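Local coordinates for protein N-acetylglucosamine-6-phosphate deacetylase (Mycobacterium smegmatis, PDB 6FV4) that probably catalyses the metal-dependent deacetylation of N-acetylglucosamine-6-phosphate in mycobacterial carbohydrate metabolism, at residues 63-68 / 374-379; 214-219 / 247-252; 368-373 / 386-391; 274-279 / 346-351. The protein carries 1 engineered substitution. One frame throughout, in Å; residues are numbered along the deposited sequence.

How the interactions relate
Interactions 1, 4 and 2 lie almost in line, with interaction 3 to one side of interaction 1, in an amidohydrolase-family fold that joins a metal-bearing barrel to a smaller beta domain. Interactions 1 and 3, centres about 13 Å apart, share strand 373-376 and its neighbour 382-387, and their segments alternate along the chain. The centres of interactions 4 and 1 are about 16 Å apart; Val-347 and Cys-351 of helix 339-357 touch strand 63-76. Interaction 2, centre to centre about 17 Å from interaction 4 and 32 Å from interaction 1, meets interaction 4 through parallel strands 251-255 and 278-281. Both fall within the loop closed by interaction 1, whose pairing joins the ends of the intervening chain.

Interaction 1: 63-68 / 374-379; sequences TVVPGF and VVLDHD
Val-65 and Val-374 face each other in an antiparallel beta ladder joining the start of the long strand 63-76 to strand 373-376, whose local axes run at 149°. Their side chains cross obliquely: with chi1 -64° setting CG1 anti to the carbonyl carbon, Val-65 CG2 falls between backbone N and carbonyl carbon, and from there packs 3.8 Å from Val-374 CB. The same methyl also approaches Leu-376 CD1 at 4.1 Å, so it bridges two residues of the partner strand. Val-374 spreads its branches over the chain beyond the ladder. Its CG1, anti to the backbone N (chi1 176°), points to Phe-68 CE1 at 4.3 Å, while CG2 rests 3.9 Å from Gly-67 CA. On the other face Val-64 CG2 meets Val-375 CG2 at 4.3 Å, and Leu-59 touches both valines. Two hydrogen-bonded pairs fix the register: Thr-63 N reaches Leu-376 O at 2.8 Å and Val-65 N reaches Val-374 O at 2.9 Å, each answered by a bond in the reverse direction. Helix 339-357 adds Val-347 against Val-65. Between the two bonded pairs, Val-64 CA makes a CA-H...O contact of 3.3 Å with Val-374 O.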
loop_
_atom_site.group_PDB
_atom_site.type_symbol
_atom_site.label_atom_id
_atom_site.label_comp_id
_atom_site.label_asym_id
_atom_site.label_seq_id
_atom_site.Cartn_x
_atom_site.Cartn_y
_atom_site.Cartn_z
ATOM N N THR B 63 -0.377 -1.320 -31.709
ATOM C CA THR B 63 -1.194 -1.869 -30.632
ATOM C C THR B 63 -2.525 -1.113 -30.596
ATOM O O THR B 63 -2.534 0.119 -30.531
ATOM C CB THR B 63 -0.466 -1.763 -29.287
ATOM O OG1 THR B 63 0.736 -2.545 -29.320
ATOM C CG2 THR B 63 -1.335 -2.289 -28.155
ATOM N N VAL B 64 -3.643 -1.841 -30.685
ATOM C CA VAL B 64 -4.976 -1.253 -30.543
ATOM C C VAL B 64 -5.451 -1.468 -29.113
ATOM O O VAL B 64 -5.306 -2.562 -28.558
ATOM C CB VAL B 64 -5.976 -1.851 -31.547
ATOM C CG1 VAL B 64 -7.384 -1.315 -31.279
ATOM C CG2 VAL B 64 -5.551 -1.549 -32.980
ATOM N N VAL B 65 -6.000 -0.420 -28.510
ATOM C CA VAL B 65 -6.566 -0.490 -27.166
ATOM C C VAL B 65 -7.959 0.124 -27.217
ATOM O O VAL B 65 -8.289 0.866 -28.152
ATOM C CB VAL B 65 -5.672 0.236 -26.134
ATOM C CG1 VAL B 65 -4.292 -0.479 -26.021
ATOM C CG2 VAL B 65 -5.533 1.718 -26.501
ATOM N N PRO B 66 -8.798 -0.154 -26.225
ATOM C CA PRO B 66 -10.079 0.564 -26.140
ATOM C C PRO B 66 -9.826 2.052 -25.932
ATOM O O PRO B 66 -8.756 2.471 -25.479
ATOM C CB PRO B 66 -10.776 -0.059 -24.924
ATOM C CG PRO B 66 -9.953 -1.295 -24.551
ATOM C CD PRO B 66 -8.578 -1.056 -25.078
ATOM N N GLY B 67 -10.821 2.859 -26.292
ATOM C CA GLY B 67 -10.684 4.293 -26.091
ATOM C C GLY B 67 -10.446 4.615 -24.627
ATOM O O GLY B 67 -10.958 3.935 -23.731
ATOM N N PHE B 68 -9.636 5.651 -24.379
ATOM C CA PHE B 68 -9.406 6.082 -23.008
ATOM C C PHE B 68 -10.661 6.753 -22.447
ATOM O O PHE B 68 -11.407 7.419 -23.168
ATOM C CB PHE B 68 -8.213 7.045 -22.932
ATOM C CG PHE B 68 -6.909 6.460 -23.454
ATOM C CD1 PHE B 68 -6.106 7.197 -24.317
ATOM C CD2 PHE B 68 -6.479 5.200 -23.066
ATOM C CE1 PHE B 68 -4.898 6.692 -24.793
ATOM C CE2 PHE B 68 -5.259 4.678 -23.552
ATOM C CZ PHE B 68 -4.482 5.432 -24.416
ATOM N N VAL B 374 -8.169 3.128 -29.893
ATOM C CA VAL B 374 -6.985 3.966 -30.050
ATOM C C VAL B 374 -5.865 3.107 -30.618
ATOM O O VAL B 374 -5.671 1.966 -30.193
ATOM C CB VAL B 374 -6.552 4.610 -28.712
ATOM C CG1 VAL B 374 -5.248 5.393 -28.882
ATOM C CG2 VAL B 374 -7.635 5.523 -28.179
ATOM N N VAL B 375 -5.161 3.634 -31.608
ATOM C CA VAL B 375 -4.069 2.926 -32.250
ATOM C C VAL B 375 -2.777 3.558 -31.769
ATOM O O VAL B 375 -2.635 4.785 -31.793
ATOM C CB VAL B 375 -4.183 2.972 -33.780
ATOM C CG1 VAL B 375 -3.162 2.036 -34.393
ATOM C CG2 VAL B 375 -5.597 2.569 -34.215
ATOM N N LEU B 376 -1.848 2.722 -31.306
ATOM C CA LEU B 376 -0.590 3.182 -30.740
ATOM C C LEU B 376 0.561 2.505 -31.464
ATOM O O LEU B 376 0.461 1.328 -31.820
ATOM C CB LEU B 376 -0.514 2.866 -29.240
ATOM C CG LEU B 376 -1.699 3.236 -28.348
ATOM C CD1 LEU B 376 -1.561 2.562 -26.990
ATOM C CD2 LEU B 376 -1.790 4.747 -28.185
ATOM N N ASP B 377 1.660 3.238 -31.659
ATOM C CA ASP B 377 2.861 2.648 -32.244
ATOM C C ASP B 377 3.722 2.027 -31.143
ATOM O O ASP B 377 3.299 1.896 -29.991
ATOM C CB ASP B 377 3.618 3.689 -33.076
ATOM C CG ASP B 377 4.070 4.894 -32.267
ATOM O OD1 ASP B 377 4.235 4.795 -31.030
ATOM O OD2 ASP B 377 4.304 5.945 -32.888
ATOM N N HIS B 378 4.956 1.624 -31.477
ATOM C CA HIS B 378 5.770 0.922 -30.485
ATOM C C HIS B 378 6.208 1.849 -29.360
ATOM O O HIS B 378 6.376 1.400 -28.221
ATOM C CB HIS B 378 6.980 0.247 -31.143
ATOM C CG HIS B 378 6.732 -1.186 -31.529
ATOM N ND1 HIS B 378 6.416 -2.164 -30.608
ATOM C CD2 HIS B 378 6.733 -1.799 -32.739
ATOM C CE1 HIS B 378 6.237 -3.316 -31.233
ATOM N NE2 HIS B 378 6.423 -3.122 -32.528
ATOM N N ASP B 379 6.358 3.140 -29.644
ATOM C CA ASP B 379 6.600 4.103 -28.574
ATOM C C ASP B 379 5.355 4.388 -27.738
ATOM O O ASP B 379 5.408 5.266 -26.872
ATOM C CB ASP B 379 7.134 5.410 -29.162
ATOM C CG ASP B 379 8.480 5.235 -29.860
ATOM O OD1 ASP B 379 9.251 4.318 -29.474
ATOM O OD2 ASP B 379 8.761 6.009 -30.804
#

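Interaction 2: 214-219 / 247-252; sequences AAIDAG and DSRVTV
Asp-217 and Arg-249 meet although the aspartate side chain sets out away from the arginine: chi1 -66° places its CG beside the backbone N, bringing the carboxylate nearer, and the arginine turns at its third torsion (chi3 -72°), which swings the guanidinium towards the helix end. The result is a salt-bridge network of Asp-217, Asp-247 and Arg-249, joining the C-terminal end of helix 209-217 to the beta turn that leads into strand 251-255 of the amidohydrolase barrel. Arg-249 NH2 serves two carboxylates. It gives a nearly straight bond of 2.9 Å to Asp-247 OD2, and a longer, more bent one of 3.2 Å to Asp-217 OD1, which is met on its anti side. Asp-217 and the guanidinium are not coplanar, their planes differing by 37°. Asp-247 is gripped side-on, NE pairing with OD1 and NH2 with OD2. Its OD1 also accepts Arg-249 N at 2.8 Å, an Asx turn. The side-on pair fixes the rotation of the guanidinium, while the Asx turn holds the carboxylate; one guanidinium face lies under Ile-216 O, 3.8 Å from its plane. Ile-216 CG2 makes apolar contact with Val-250 CG2 at 4.0 Å. The same methyl also lies against the Asp-247 carboxylate, 3.4 Å from OD2, and Ala-243 of helix 240-246 packs on this side chain. Gly-219, the first residue to leave helical backbone angles, completes a Schellman motif with positive phi. The other terminal nitrogen is used as well, since one water accepts from Arg-249 NH1 at 2.9 Å and donates to Asp-217 O at 3.2 Å.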
loop_
_atom_site.group_PDB
_atom_site.type_symbol
_atom_site.label_atom_id
_atom_site.label_comp_id
_atom_site.label_asym_id
_atom_site.label_seq_id
_atom_site.Cartn_x
_atom_site.Cartn_y
_atom_site.Cartn_z
ATOM N N ALA B 214 -16.374 6.089 7.321
ATOM C CA ALA B 214 -17.807 6.356 7.463
ATOM C C ALA B 214 -18.410 6.833 6.150
ATOM O O ALA B 214 -19.503 6.408 5.777
ATOM C CB ALA B 214 -18.059 7.389 8.564
ATOM N N ALA B 215 -17.690 7.695 5.427
ATOM C CA ALA B 215 -18.105 8.119 4.096
ATOM C C ALA B 215 -18.236 6.934 3.142
ATOM O O ALA B 215 -19.175 6.876 2.343
ATOM C CB ALA B 215 -17.116 9.159 3.556
ATOM N N ILE B 216 -17.324 5.963 3.236
ATOM C CA ILE B 216 -17.398 4.774 2.387
ATOM C C ILE B 216 -18.612 3.920 2.748
ATOM O O ILE B 216 -19.309 3.399 1.863
ATOM C CB ILE B 216 -16.081 3.974 2.492
ATOM C CG1 ILE B 216 -14.918 4.819 1.966
ATOM C CG2 ILE B 216 -16.195 2.654 1.746
ATOM C CD1 ILE B 216 -13.514 4.222 2.279
ATOM N N ASP B 217 -18.883 3.755 4.047
ATOM C CA ASP B 217 -20.065 3.014 4.479
ATOM C C ASP B 217 -21.355 3.718 4.053
ATOM O O ASP B 217 -22.364 3.055 3.790
ATOM C CB ASP B 217 -20.030 2.826 5.994
ATOM C CG ASP B 217 -18.870 1.918 6.457
ATOM O OD1 ASP B 217 -18.140 1.367 5.599
ATOM O OD2 ASP B 217 -18.680 1.759 7.689
ATOM N N ALA B 218 -21.342 5.047 3.974
ATOM C CA ALA B 218 -22.500 5.794 3.500
ATOM C C ALA B 218 -22.669 5.727 1.986
ATOM O O ALA B 218 -23.682 6.210 1.462
ATOM C CB ALA B 218 -22.393 7.252 3.953
ATOM N N GLY B 219 -21.707 5.156 1.265
ATOM C CA GLY B 219 -21.862 4.932 -0.161
ATOM C C GLY B 219 -20.820 5.567 -1.053
ATOM O O GLY B 219 -20.941 5.453 -2.282
ATOM N N ASP B 247 -10.856 -0.498 1.191
ATOM C CA ASP B 247 -12.210 -0.985 0.933
ATOM C C ASP B 247 -12.418 -1.356 -0.539
ATOM O O ASP B 247 -12.219 -0.525 -1.431
ATOM C CB ASP B 247 -13.221 0.072 1.352
ATOM C CG ASP B 247 -14.631 -0.482 1.418
ATOM O OD1 ASP B 247 -15.149 -0.911 0.360
ATOM O OD2 ASP B 247 -15.192 -0.519 2.532
ATOM N N SER B 248 -12.856 -2.597 -0.788
ATOM C CA SER B 248 -12.953 -3.101 -2.156
ATOM C C SER B 248 -14.010 -2.375 -2.984
ATOM O O SER B 248 -13.990 -2.472 -4.220
ATOM C CB SER B 248 -13.264 -4.602 -2.142
ATOM O OG SER B 248 -14.517 -4.855 -1.519
ATOM N N ARG B 249 -14.933 -1.664 -2.341
ATOM C CA ARG B 249 -15.956 -0.921 -3.074
ATOM C C ARG B 249 -15.415 0.331 -3.760
ATOM O O ARG B 249 -16.129 0.930 -4.580
ATOM C CB ARG B 249 -17.076 -0.499 -2.123
ATOM C CG ARG B 249 -17.960 -1.646 -1.635
ATOM C CD ARG B 249 -18.910 -1.157 -0.555
ATOM N NE ARG B 249 -18.195 -0.888 0.686
ATOM C CZ ARG B 249 -18.776 -0.551 1.830
ATOM N NH1 ARG B 249 -20.099 -0.438 1.906
ATOM N NH2 ARG B 249 -18.028 -0.323 2.901
ATOM N N VAL B 250 -14.203 0.767 -3.418
ATOM C CA VAL B 250 -13.693 2.069 -3.835
ATOM C C VAL B 250 -12.733 1.891 -4.997
ATOM O O VAL B 250 -11.830 1.041 -4.948
ATOM C CB VAL B 250 -13.001 2.793 -2.669
ATOM C CG1 VAL B 250 -12.343 4.089 -3.165
ATOM C CG2 VAL B 250 -14.001 3.073 -1.550
ATOM N N THR B 251 -12.914 2.698 -6.039
ATOM C CA THR B 251 -11.933 2.830 -7.107
ATOM C C THR B 251 -11.197 4.156 -6.942
ATOM O O THR B 251 -11.822 5.224 -6.974
ATOM C CB THR B 251 -12.592 2.757 -8.480
ATOM O OG1 THR B 251 -13.305 1.520 -8.603
ATOM C CG2 THR B 251 -11.521 2.824 -9.566
ATOM N N VAL B 252 -9.860 4.094 -6.790
ATOM C CA VAL B 252 -9.077 5.298 -6.528
ATOM C C VAL B 252 -8.591 5.909 -7.839
ATOM O O VAL B 252 -8.171 5.210 -8.767
ATOM C CB VAL B 252 -7.914 5.003 -5.561
ATOM C CG1 VAL B 252 -8.488 4.659 -4.175
ATOM C CG2 VAL B 252 -6.990 3.886 -6.100
HETATM O O HOH W 1 -21.643 0.027 4.337
#

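Interaction 3: 368-373 / 386-391; sequences GARADL and MRAGEW
Arg-370 and Arg-387 bring two guanidinium groups together, with planes 69° apart: CZ of Arg-370 lies over one face of Arg-387, offset toward its rim, and the NH2 atoms of Arg-370 and Arg-387 are 3.7 Å apart. Ala-388 CB sits over a face of Arg-370, while Asp-372 and a water occupy the edge of that group. The water accepts from NH2 of Arg-370 at 2.9 Å and from NH2 of Arg-387 at 2.6 Å, and the carboxylate probably offsets part of the like charge. Arg-370, bent at its third torsion (chi3 68°), grips Asp-372 side-on: its NE bonds to both OD1 and OD2, and its NH2 lies 2.8 Å from Asp-372 OD2. Arg-387 finds its main partner in Thr-102 O. The third flat group is Trp-391, with Met-386 CE 3.7 Å above the centre of one ring face, a CH-pi contact of the methionine methyl.

Asp-372 OD1 also accepts Ala-388 N at 2.7 Å, met nearly along the C-O axis. Gly-389 N bonds to Ala-371 O at 3.0 Å, so two successive amides of the type I' turn 387-390 are held by the facing chain. Next to them, Leu-373 and Met-386 form an antiparallel hydrogen-bonded pair, their side chains meeting at 3.7 Å between Leu-373 CD1 and Met-386 CB. The hairpin turn thereby closes over the run leading into strand 373-376. Strands 34-39 and 42-48 cover Ala-371, and strand 16-21 packs against Met-386 and Trp-391, placing the contact in the small beta domain.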
loop_
_atom_site.group_PDB
_atom_site.type_symbol
_atom_site.label_atom_id
_atom_site.label_comp_id
_atom_site.label_asym_id
_atom_site.label_seq_id
_atom_site.Cartn_x
_atom_site.Cartn_y
_atom_site.Cartn_z
ATOM N N GLY B 368 -20.989 -6.050 -29.600
ATOM C CA GLY B 368 -22.016 -5.194 -29.058
ATOM C C GLY B 368 -21.535 -3.837 -28.571
ATOM O O GLY B 368 -22.340 -2.899 -28.496
ATOM N N ALA B 369 -20.253 -3.702 -28.238
ATOM C CA ALA B 369 -19.747 -2.457 -27.679
ATOM C C ALA B 369 -19.615 -1.382 -28.756
ATOM O O ALA B 369 -19.462 -1.673 -29.947
ATOM C CB ALA B 369 -18.390 -2.689 -27.015
ATOM N N ARG B 370 -19.672 -0.120 -28.324
ATOM C CA ARG B 370 -19.437 0.975 -29.256
ATOM C C ARG B 370 -17.984 0.959 -29.710
ATOM O O ARG B 370 -17.082 0.574 -28.962
ATOM C CB ARG B 370 -19.789 2.332 -28.634
ATOM C CG ARG B 370 -20.152 3.372 -29.697
ATOM C CD ARG B 370 -20.581 4.704 -29.118
ATOM N NE ARG B 370 -19.466 5.387 -28.467
ATOM C CZ ARG B 370 -19.571 6.556 -27.846
ATOM N NH1 ARG B 370 -20.750 7.194 -27.800
ATOM N NH2 ARG B 370 -18.492 7.087 -27.274
ATOM N N ALA B 371 -17.767 1.348 -30.967
ATOM C CA ALA B 371 -16.461 1.207 -31.602
ATOM C C ALA B 371 -15.606 2.435 -31.278
ATOM O O ALA B 371 -15.416 3.345 -32.089
ATOM C CB ALA B 371 -16.617 1.004 -33.102
ATOM N N ASP B 372 -15.073 2.439 -30.057
ATOM C CA ASP B 372 -14.157 3.469 -29.584
ATOM C C ASP B 372 -12.823 2.784 -29.334
ATOM O O ASP B 372 -12.741 1.887 -28.489
ATOM C CB ASP B 372 -14.651 4.118 -28.292
ATOM C CG ASP B 372 -16.045 4.691 -28.406
ATOM O OD1 ASP B 372 -16.564 4.846 -29.531
ATOM O OD2 ASP B 372 -16.628 4.990 -27.347
ATOM N N LEU B 373 -11.792 3.176 -30.078
ATOM C CA LEU B 373 -10.502 2.520 -29.929
ATOM C C LEU B 373 -9.395 3.506 -30.265
ATOM O O LEU B 373 -9.633 4.564 -30.856
ATOM C CB LEU B 373 -10.401 1.258 -30.801
ATOM C CG LEU B 373 -10.654 1.332 -32.312
ATOM C CD1 LEU B 373 -9.469 1.918 -33.087
ATOM C CD2 LEU B 373 -10.981 -0.074 -32.840
ATOM N N MET B 386 -10.431 6.134 -33.091
ATOM C CA MET B 386 -11.776 5.902 -33.591
ATOM C C MET B 386 -12.772 6.103 -32.461
ATOM O O MET B 386 -12.522 5.698 -31.325
ATOM C CB MET B 386 -11.921 4.498 -34.180
ATOM C CG MET B 386 -13.368 4.139 -34.514
ATOM S SD MET B 386 -13.432 2.529 -35.298
ATOM C CE MET B 386 -12.979 2.986 -36.969
ATOM N N ARG B 387 -13.898 6.742 -32.778
ATOM C CA ARG B 387 -14.967 6.961 -31.814
ATOM C C ARG B 387 -16.304 6.775 -32.515
ATOM O O ARG B 387 -16.553 7.405 -33.542
ATOM C CB ARG B 387 -14.881 8.367 -31.200
ATOM C CG ARG B 387 -15.881 8.604 -30.087
ATOM C CD ARG B 387 -15.751 10.003 -29.493
ATOM N NE ARG B 387 -16.771 10.201 -28.472
ATOM C CZ ARG B 387 -17.997 10.682 -28.689
ATOM N NH1 ARG B 387 -18.386 11.052 -29.905
ATOM N NH2 ARG B 387 -18.842 10.792 -27.675
ATOM N N ALA B 388 -17.153 5.911 -31.957
ATOM C CA ALA B 388 -18.438 5.549 -32.560
ATOM C C ALA B 388 -18.263 5.104 -34.011
ATOM O O ALA B 388 -19.030 5.484 -34.900
ATOM C CB ALA B 388 -19.439 6.700 -32.464
ATOM N N GLY B 389 -17.229 4.300 -34.253
ATOM C CA GLY B 389 -17.006 3.698 -35.554
ATOM C C GLY B 389 -16.387 4.587 -36.610
ATOM O O GLY B 389 -16.188 4.124 -37.741
ATOM N N GLU B 390 -16.064 5.836 -36.293
ATOM C CA GLU B 390 -15.492 6.751 -37.272
ATOM C C GLU B 390 -14.156 7.277 -36.773
ATOM O O GLU B 390 -13.946 7.448 -35.573
ATOM C CB GLU B 390 -16.442 7.906 -37.561
ATOM C CG GLU B 390 -17.772 7.402 -38.084
ATOM C CD GLU B 390 -18.774 8.499 -38.295
ATOM O OE1 GLU B 390 -18.358 9.646 -38.580
ATOM O OE2 GLU B 390 -19.986 8.210 -38.184
ATOM N N TRP B 391 -13.247 7.528 -37.705
ATOM C CA TRP B 391 -11.935 8.035 -37.326
ATOM C C TRP B 391 -12.064 9.490 -36.880
ATOM O O TRP B 391 -12.414 10.364 -37.681
ATOM C CB TRP B 391 -10.962 7.892 -38.492
ATOM C CG TRP B 391 -10.714 6.470 -38.875
ATOM C CD1 TRP B 391 -11.117 5.836 -40.020
ATOM C CD2 TRP B 391 -10.009 5.496 -38.101
ATOM N NE1 TRP B 391 -10.697 4.523 -40.007
ATOM C CE2 TRP B 391 -10.014 4.292 -38.838
ATOM C CE3 TRP B 391 -9.365 5.526 -36.858
ATOM C CZ2 TRP B 391 -9.403 3.134 -38.372
ATOM C CZ3 TRP B 391 -8.765 4.363 -36.391
ATOM C CH2 TRP B 391 -8.789 3.187 -37.148
HETATM O O HOH W 2 -18.304 9.381 -25.571
#

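Interaction 4: 274-279 / 346-351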
loop_
_atom_site.group_PDB
_atom_site.type_symbol
_atom_site.label_atom_id
_atom_site.label_comp_id
_atom_site.label_asym_id
_atom_site.label_seq_id
_atom_site.Cartn_x
_atom_site.Cartn_y
_atom_site.Cartn_z
ATOM N N GLY B 274 -4.942 -3.706 -6.366
ATOM C CA GLY B 274 -5.153 -4.683 -7.412
ATOM C C GLY B 274 -5.437 -4.037 -8.753
ATOM O O GLY B 274 -5.517 -2.813 -8.867
ATOM N N PRO B 275 -5.624 -4.854 -9.797
ATOM C CA PRO B 275 -5.772 -4.311 -11.154
ATOM C C PRO B 275 -7.131 -3.680 -11.445
ATOM O O PRO B 275 -7.248 -2.972 -12.454
ATOM C CB PRO B 275 -5.552 -5.540 -12.057
ATOM C CG PRO B 275 -5.168 -6.687 -11.115
ATOM C CD PRO B 275 -5.699 -6.328 -9.779
ATOM N N GLU B 276 -8.143 -3.906 -10.606
ATOM C CA GLU B 276 -9.507 -3.448 -10.850
ATOM C C GLU B 276 -9.847 -2.131 -10.182
ATOM O O GLU B 276 -10.940 -1.612 -10.420
ATOM C CB GLU B 276 -10.532 -4.470 -10.331
ATOM C CG GLU B 276 -11.047 -5.426 -11.364
ATOM C CD GLU B 276 -9.914 -6.069 -12.103
ATOM O OE1 GLU B 276 -9.975 -6.164 -13.348
ATOM O OE2 GLU B 276 -8.939 -6.460 -11.430
ATOM N N ARG B 277 -8.993 -1.612 -9.306
ATOM C CA ARG B 277 -9.444 -0.611 -8.356
ATOM C C ARG B 277 -8.714 0.718 -8.479
ATOM O O ARG B 277 -8.873 1.572 -7.603
ATOM C CB ARG B 277 -9.345 -1.149 -6.928
ATOM C CG ARG B 277 -10.284 -2.315 -6.626
ATOM C CD ARG B 277 -10.352 -2.569 -5.125
ATOM N NE ARG B 277 -10.373 -1.297 -4.423
ATOM C CZ ARG B 277 -9.783 -1.030 -3.260
ATOM N NH1 ARG B 277 -9.094 -1.961 -2.600
ATOM N NH2 ARG B 277 -9.867 0.204 -2.767
ATOM N N LEU B 278 -7.961 0.940 -9.553
ATOM C CA LEU B 278 -7.325 2.227 -9.806
ATOM C C LEU B 278 -7.740 2.757 -11.168
ATOM O O LEU B 278 -7.747 2.015 -12.156
ATOM C CB LEU B 278 -5.784 2.142 -9.718
ATOM C CG LEU B 278 -5.104 3.527 -9.745
ATOM C CD1 LEU B 278 -3.827 3.495 -8.899
ATOM C CD2 LEU B 278 -4.753 3.968 -11.152
ATOM N N SER B 279 -8.081 4.048 -11.210
ATOM C CA SER B 279 -8.390 4.770 -12.436
ATOM C C SER B 279 -7.298 5.791 -12.718
ATOM O O SER B 279 -6.957 6.593 -11.843
ATOM C CB SER B 279 -9.726 5.522 -12.311
ATOM O OG SER B 279 -10.799 4.629 -12.144
ATOM N N ALA B 346 -2.594 -1.278 -17.763
ATOM C CA ALA B 346 -2.877 0.102 -18.131
ATOM C C ALA B 346 -4.227 0.221 -18.834
ATOM O O ALA B 346 -4.953 1.201 -18.628
ATOM C CB ALA B 346 -1.746 0.641 -19.008
ATOM N N VAL B 347 -4.605 -0.787 -19.630
ATOM C CA VAL B 347 -5.910 -0.738 -20.288
ATOM C C VAL B 347 -7.034 -0.816 -19.260
ATOM O O VAL B 347 -8.048 -0.114 -19.370
ATOM C CB VAL B 347 -6.020 -1.848 -21.350
ATOM C CG1 VAL B 347 -7.479 -2.074 -21.731
ATOM C CG2 VAL B 347 -5.234 -1.465 -22.571
ATOM N N ARG B 348 -6.879 -1.654 -18.238
ATOM C CA ARG B 348 -7.860 -1.667 -17.154
ATOM C C ARG B 348 -7.932 -0.308 -16.461
ATOM O O ARG B 348 -9.022 0.210 -16.193
ATOM C CB ARG B 348 -7.503 -2.750 -16.143
ATOM C CG ARG B 348 -8.057 -4.129 -16.478
ATOM C CD ARG B 348 -7.240 -5.213 -15.788
ATOM N NE ARG B 348 -8.004 -6.453 -15.608
ATOM C CZ ARG B 348 -8.061 -7.444 -16.492
ATOM N NH1 ARG B 348 -7.391 -7.364 -17.638
ATOM N NH2 ARG B 348 -8.785 -8.524 -16.232
ATOM N N GLN B 349 -6.775 0.285 -16.160
ATOM C CA GLN B 349 -6.775 1.518 -15.379
ATOM C C GLN B 349 -7.229 2.727 -16.188
ATOM O O GLN B 349 -7.742 3.692 -15.606
ATOM C CB GLN B 349 -5.383 1.775 -14.818
ATOM C CG GLN B 349 -4.963 0.735 -13.798
ATOM C CD GLN B 349 -3.569 0.971 -13.306
ATOM O OE1 GLN B 349 -2.760 1.587 -14.008
ATOM N NE2 GLN B 349 -3.274 0.506 -12.085
ATOM N N ALA B 350 -7.001 2.733 -17.503
ATOM C CA ALA B 350 -7.309 3.906 -18.313
ATOM C C ALA B 350 -8.626 3.785 -19.063
ATOM O O ALA B 350 -9.102 4.793 -19.607
ATOM C CB ALA B 350 -6.192 4.171 -19.329
ATOM N N CYS B 351 -9.211 2.582 -19.112
ATOM C CA CYS B 351 -10.386 2.299 -19.929
ATOM C C CYS B 351 -11.496 1.616 -19.134
ATOM O O CYS B 351 -12.623 2.124 -19.090
ATOM C CB CYS B 351 -10.011 1.432 -21.142
ATOM S SG CYS B 351 -8.506 1.944 -22.066
HETATM O O HOH W 3 -5.648 -0.981 -10.894
#
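Gln-349, Arg-348 and Leu-278 carry this contact between helix 339-357 and the turn and strand start at 274-279 in the amidohydrolase barrel. Gln-349 is extended beyond CG (chi2 177°), which carries its amide at a slant across the leucine, Leu-278 CD2 lying 3.9 Å from Gln-349 CD. The amide is held at both ends. Its OE1 bonds to Tyr-266 OH, and its NE2 donates to a water at 3.0 Å that in turn donates to Gly-274 O at 2.7 Å. Beneath the side chains the backbones approach closely, as two CA-H...O contacts record: Gln-349 CA to Leu-278 O and Ser-279 CA to Gln-349 O, both 3.4 Å. Arg-348 reaches the turn instead. Its chain runs extended past Pro-275, with Arg-348 CD 4.1 Å from Pro-275 CB, and its NE gives a 3.0 Å salt-bridge bond to Glu-276 OE1. The carboxylate uses its syn lone pair and stands nearly upright to the guanidinium, the planes 85° apart. Asn-353 of the same helix also bonds to Pro-275 O and Leu-278 O. Strand 251-255 flanks strand 278-281, with Val-252 and Met-254 touching Leu-278, while Phe-328 of helix 324-334 packs on Val-347 and Ala-350, and Phe-68 of strand 63-76 on Ala-350.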